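PDB 3QRE: enoyl-CoA hydratase, EchA12_1 from Mycobacterium marinum M, which probably hydrates the double bond of enoyl-CoA thioesters in fatty acid metabolism. Local coordinates for residues 61-73 with 121-133. Residues are numbered along the deposited sequence; the frame is centred on the assembly and turned at random.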
loop_
_atom_site.group_PDB
_atom_site.type_symbol
_atom_site.label_atom_id
_atom_site.label_comp_id
_atom_site.label_asym_id
_atom_site.label_seq_id
_atom_site.Cartn_x
_atom_site.Cartn_y
_atom_site.Cartn_z
ATOM N N GLY A 61 -14.576 -12.089 27.713
ATOM C CA GLY A 61 -15.885 -11.647 27.221
ATOM C C GLY A 61 -15.856 -11.621 25.705
ATOM O O GLY A 61 -16.753 -12.146 25.052
ATOM N N PHE A 62 -14.799 -11.028 25.160
ATOM C CA PHE A 62 -14.582 -10.919 23.724
ATOM C C PHE A 62 -14.575 -12.282 23.000
ATOM O O PHE A 62 -15.286 -12.458 22.013
ATOM C CB PHE A 62 -13.269 -10.167 23.454
ATOM C CG PHE A 62 -12.992 -9.920 21.983
ATOM C CD1 PHE A 62 -13.878 -9.169 21.200
ATOM C CD2 PHE A 62 -11.854 -10.427 21.383
ATOM C CE1 PHE A 62 -13.625 -8.931 19.832
ATOM C CE2 PHE A 62 -11.603 -10.200 20.007
ATOM C CZ PHE A 62 -12.488 -9.441 19.243
ATOM N N TYR A 63 -13.782 -13.232 23.501
ATOM C CA TYR A 63 -13.712 -14.572 22.912
ATOM C C TYR A 63 -15.057 -15.254 22.924
ATOM O O TYR A 63 -15.477 -15.819 21.897
ATOM C CB TYR A 63 -12.692 -15.453 23.615
ATOM C CG TYR A 63 -11.294 -14.896 23.548
ATOM C CD1 TYR A 63 -10.888 -14.102 22.454
ATOM C CD2 TYR A 63 -10.371 -15.169 24.554
ATOM C CE1 TYR A 63 -9.607 -13.591 22.364
ATOM C CE2 TYR A 63 -9.086 -14.648 24.492
ATOM C CZ TYR A 63 -8.704 -13.857 23.379
ATOM O OH TYR A 63 -7.426 -13.333 23.304
ATOM N N ALA A 64 -15.747 -15.158 24.058
ATOM C CA ALA A 64 -17.018 -15.844 24.235
ATOM C C ALA A 64 -18.055 -15.213 23.322
ATOM O O ALA A 64 -18.842 -15.915 22.704
ATOM C CB ALA A 64 -17.468 -15.815 25.728
ATOM N N ALA A 65 -18.031 -13.884 23.229
ATOM C CA ALA A 65 -18.957 -13.147 22.374
ATOM C C ALA A 65 -18.731 -13.476 20.899
ATOM O O ALA A 65 -19.679 -13.842 20.211
ATOM C CB ALA A 65 -18.859 -11.644 22.633
ATOM N N ILE A 66 -17.484 -13.382 20.431
ATOM C CA ILE A 66 -17.107 -13.823 19.065
ATOM C C ILE A 66 -17.510 -15.270 18.758
ATOM O O ILE A 66 -18.116 -15.538 17.719
ATOM C CB ILE A 66 -15.580 -13.672 18.780
ATOM C CG1 ILE A 66 -15.161 -12.200 18.693
ATOM C CG2 ILE A 66 -15.174 -14.434 17.516
ATOM C CD1 ILE A 66 -15.750 -11.403 17.537
ATOM N N ASP A 67 -17.172 -16.198 19.654
ATOM C CA ASP A 67 -17.567 -17.605 19.493
ATOM C C ASP A 67 -19.064 -17.740 19.303
ATOM O O ASP A 67 -19.517 -18.481 18.429
ATOM C CB ASP A 67 -17.089 -18.474 20.661
ATOM C CG ASP A 67 -15.569 -18.695 20.642
ATOM O OD1 ASP A 67 -14.905 -18.186 19.697
ATOM O OD2 ASP A 67 -15.043 -19.373 21.562
ATOM N N ARG A 68 -19.827 -16.993 20.088
ATOM C CA ARG A 68 -21.287 -17.052 20.007
ATOM C C ARG A 68 -21.841 -16.543 18.666
ATOM O O ARG A 68 -22.670 -17.208 18.038
ATOM C CB ARG A 68 -21.913 -16.325 21.206
ATOM C CG ARG A 68 -23.422 -16.275 21.185
ATOM C CD ARG A 68 -23.927 -15.476 22.376
ATOM N NE ARG A 68 -25.371 -15.236 22.316
ATOM C CZ ARG A 68 -26.040 -14.495 23.204
ATOM N NH1 ARG A 68 -25.388 -13.909 24.211
ATOM N NH2 ARG A 68 -27.352 -14.332 23.081
ATOM N N ALA A 69 -21.385 -15.373 18.226
ATOM C CA ALA A 69 -21.717 -14.870 16.880
ATOM C C ALA A 69 -21.320 -15.863 15.780
ATOM O O ALA A 69 -22.101 -16.137 14.870
ATOM C CB ALA A 69 -21.048 -13.546 16.652
ATOM N N GLU A 70 -20.091 -16.380 15.872
ATOM C CA GLU A 70 -19.539 -17.328 14.911
ATOM C C GLU A 70 -20.366 -18.614 14.830
ATOM O O GLU A 70 -20.616 -19.110 13.727
ATOM C CB GLU A 70 -18.051 -17.597 15.213
ATOM C CG GLU A 70 -17.290 -18.427 14.195
ATOM C CD GLU A 70 -16.985 -17.711 12.853
ATOM O OE1 GLU A 70 -17.473 -16.579 12.604
ATOM O OE2 GLU A 70 -16.235 -18.320 12.043
ATOM N N ALA A 71 -20.851 -19.105 15.975
ATOM C CA ALA A 71 -21.637 -20.354 16.025
ATOM C C ALA A 71 -23.119 -20.214 15.657
ATOM O O ALA A 71 -23.765 -21.209 15.318
ATOM C CB ALA A 71 -21.496 -21.037 17.399
ATOM N N ASP A 72 -23.652 -18.995 15.715
ATOM C CA ASP A 72 -25.071 -18.752 15.466
ATOM C C ASP A 72 -25.329 -18.526 13.977
ATOM O O ASP A 72 -24.957 -17.473 13.460
ATOM C CB ASP A 72 -25.534 -17.531 16.265
ATOM C CG ASP A 72 -27.046 -17.308 16.206
ATOM O OD1 ASP A 72 -27.752 -17.907 15.357
ATOM O OD2 ASP A 72 -27.538 -16.495 17.026
ATOM N N PRO A 73 -26.006 -19.486 13.294
ATOM C CA PRO A 73 -26.265 -19.340 11.856
ATOM C C PRO A 73 -27.224 -18.189 11.511
ATOM O O PRO A 73 -27.310 -17.785 10.346
ATOM C CB PRO A 73 -26.828 -20.709 11.436
ATOM C CG PRO A 73 -27.312 -21.356 12.679
ATOM C CD PRO A 73 -26.584 -20.733 13.845
ATOM N N ARG A 121 -5.619 -17.322 22.689
ATOM C CA ARG A 121 -5.811 -17.176 21.235
ATOM C C ARG A 121 -4.815 -16.233 20.589
ATOM O O ARG A 121 -4.491 -15.189 21.162
ATOM C CB ARG A 121 -7.211 -16.664 20.936
ATOM C CG ARG A 121 -8.253 -17.735 21.066
ATOM C CD ARG A 121 -9.612 -17.217 20.683
ATOM N NE ARG A 121 -10.566 -17.968 21.475
ATOM C CZ ARG A 121 -11.859 -18.091 21.231
ATOM N NH1 ARG A 121 -12.589 -18.814 22.062
ATOM N NH2 ARG A 121 -12.418 -17.498 20.187
ATOM N N PRO A 122 -4.348 -16.578 19.372
ATOM C CA PRO A 122 -3.432 -15.659 18.650
ATOM C C PRO A 122 -4.033 -14.264 18.344
ATOM O O PRO A 122 -5.239 -14.113 18.212
ATOM C CB PRO A 122 -3.052 -16.441 17.373
ATOM C CG PRO A 122 -4.131 -17.465 17.178
ATOM C CD PRO A 122 -4.696 -17.783 18.577
ATOM N N PRO A 123 -3.185 -13.236 18.265
ATOM C CA PRO A 123 -3.619 -11.850 18.012
ATOM C C PRO A 123 -4.597 -11.674 16.820
ATOM O O PRO A 123 -5.508 -10.810 16.869
ATOM C CB PRO A 123 -2.297 -11.139 17.696
ATOM C CG PRO A 123 -1.227 -11.950 18.483
ATOM C CD PRO A 123 -1.712 -13.363 18.415
ATOM N N HIS A 124 -4.417 -12.509 15.788
ATOM C CA HIS A 124 -5.108 -12.347 14.511
ATOM C C HIS A 124 -6.244 -13.355 14.282
ATOM O O HIS A 124 -6.648 -13.598 13.145
ATOM C CB HIS A 124 -4.094 -12.481 13.372
ATOM C CG HIS A 124 -3.528 -13.849 13.247
ATOM N ND1 HIS A 124 -3.132 -14.586 14.345
ATOM C CD2 HIS A 124 -3.272 -14.619 12.163
ATOM C CE1 HIS A 124 -2.650 -15.748 13.944
ATOM N NE2 HIS A 124 -2.729 -15.800 12.626
ATOM N N PHE A 125 -6.763 -13.935 15.354
ATOM C CA PHE A 125 -7.760 -14.989 15.192
ATOM C C PHE A 125 -9.055 -14.481 14.515
ATOM O O PHE A 125 -9.729 -15.225 13.812
ATOM C CB PHE A 125 -8.044 -15.678 16.541
ATOM C CG PHE A 125 -9.239 -15.148 17.242
ATOM C CD1 PHE A 125 -10.467 -15.830 17.164
ATOM C CD2 PHE A 125 -9.158 -13.979 17.970
ATOM C CE1 PHE A 125 -11.605 -15.325 17.803
ATOM C CE2 PHE A 125 -10.273 -13.478 18.620
ATOM C CZ PHE A 125 -11.515 -14.147 18.524
ATOM N N VAL A 126 -9.378 -13.207 14.706
ATOM C CA VAL A 126 -10.497 -12.568 13.982
ATOM C C VAL A 126 -10.391 -12.681 12.453
ATOM O O VAL A 126 -11.425 -12.823 11.750
ATOM C CB VAL A 126 -10.718 -11.123 14.471
ATOM C CG1 VAL A 126 -11.482 -10.317 13.486
ATOM C CG2 VAL A 126 -11.470 -11.139 15.806
ATOM N N THR A 127 -9.159 -12.665 11.942
ATOM C CA THR A 127 -8.938 -12.828 10.514
ATOM C C THR A 127 -9.260 -14.229 10.024
ATOM O O THR A 127 -9.367 -14.442 8.831
ATOM C CB THR A 127 -7.490 -12.479 10.060
ATOM O OG1 THR A 127 -6.600 -13.555 10.390
ATOM C CG2 THR A 127 -6.982 -11.157 10.663
ATOM N N MET A 128 -9.411 -15.193 10.923
ATOM C CA MET A 128 -9.645 -16.584 10.491
ATOM C C MET A 128 -11.098 -17.013 10.691
ATOM O O MET A 128 -11.436 -18.183 10.520
ATOM C CB MET A 128 -8.683 -17.530 11.225
ATOM C CG MET A 128 -7.222 -17.210 10.905
ATOM S SD MET A 128 -5.976 -18.287 11.653
ATOM C CE MET A 128 -6.083 -17.940 13.408
ATOM N N LEU A 129 -11.951 -16.062 11.079
ATOM C CA LEU A 129 -13.364 -16.330 11.236
ATOM C C LEU A 129 -13.994 -16.483 9.856
ATOM O O LEU A 129 -13.509 -15.920 8.869
ATOM C CB LEU A 129 -14.079 -15.191 11.994
ATOM C CG LEU A 129 -13.690 -14.880 13.450
ATOM C CD1 LEU A 129 -14.492 -13.720 13.989
ATOM C CD2 LEU A 129 -13.804 -16.137 14.371
ATOM N N ARG A 130 -15.077 -17.249 9.809
ATOM C CA ARG A 130 -15.943 -17.307 8.650
ATOM C C ARG A 130 -16.709 -15.996 8.404
ATOM O O ARG A 130 -17.206 -15.767 7.303
ATOM C CB ARG A 130 -16.941 -18.461 8.830
ATOM C CG ARG A 130 -16.351 -19.869 8.583
ATOM C CD ARG A 130 -17.422 -20.990 8.775
ATOM N NE ARG A 130 -17.749 -21.189 10.190
ATOM C CZ ARG A 130 -18.825 -20.678 10.809
ATOM N NH1 ARG A 130 -19.719 -19.933 10.142
ATOM N NH2 ARG A 130 -19.022 -20.924 12.105
ATOM N N LYS A 131 -16.820 -15.145 9.418
ATOM C CA LYS A 131 -17.688 -13.957 9.321
ATOM C C LYS A 131 -16.906 -12.656 9.464
ATOM O O LYS A 131 -15.960 -12.598 10.228
ATOM C CB LYS A 131 -18.801 -14.014 10.403
ATOM C CG LYS A 131 -19.648 -15.268 10.292
ATOM C CD LYS A 131 -20.682 -15.445 11.404
ATOM C CE LYS A 131 -21.474 -16.738 11.069
ATOM N NZ LYS A 131 -22.670 -17.007 11.948
ATOM N N PRO A 132 -17.325 -11.598 8.760
ATOM C CA PRO A 132 -16.639 -10.314 8.822
ATOM C C PRO A 132 -16.835 -9.624 10.171
ATOM O O PRO A 132 -17.890 -9.790 10.811
ATOM C CB PRO A 132 -17.325 -9.481 7.720
ATOM C CG PRO A 132 -18.259 -10.447 6.995
ATOM C CD PRO A 132 -18.570 -11.513 7.970
ATOM N N VAL A 133 -15.828 -8.842 10.590
ATOM C CA VAL A 133 -15.946 -8.008 11.773
ATOM C C VAL A 133 -15.719 -6.572 11.333
ATOM O O VAL A 133 -14.705 -6.257 10.673
ATOM C CB VAL A 133 -14.949 -8.444 12.900
ATOM C CG1 VAL A 133 -15.166 -7.649 14.186
ATOM C CG2 VAL A 133 -15.080 -9.937 13.200
HETATM O O HOH W 1 -22.667 -19.667 11.448
#
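R121 reaches D67 end-on in a bidentate salt bridge, NH1 to OD2 and NH2 to OD1, both 2.6 Å. Both bonds are nearly straight and lie close to the guanidinium plane, each meeting its oxygen on the syn side. On the way the arginine, extended from CG to NE, runs over one face of Y63: its CD sits 4.0 Å from the ring centroid in a CH-pi contact, and guanidinium and ring are nearly parallel, 8° apart.

The same CD also lies over a face of F125, toward which Y63 turns its edge in an offset edge-to-face pair (planes at 84°). Deeper in, F62 CE2 meets the rim of the F125 ring at CE2, and I66 CG2 touches both F125 CE1 and L129 CD1, 3.7 Å from each.

Polar bonds gather where the helix ends. E70, turned about CB-CG (chi2 72°), brings the syn lone pair of OE2 to R130 N at 2.7 Å, while R130 NH2 bonds E70 O from above the carbonyl plane. K131 extends alongside the E70 carboxylate, and its NZ donates to A69 O (3.1 Å), to I75 O and to a water that also bridges E70 O and R130 NH1. This lysine thus probably offsets the negative end of the helix dipole.

The contact lays the loop leading into strand 133-137 against helix 56-71 of the crotonase-like fold. Beneath the helix, F62 and I66 rest on strand 77-82, which pairs with strand 133-137, and A65 and A69 touch strand 31-35.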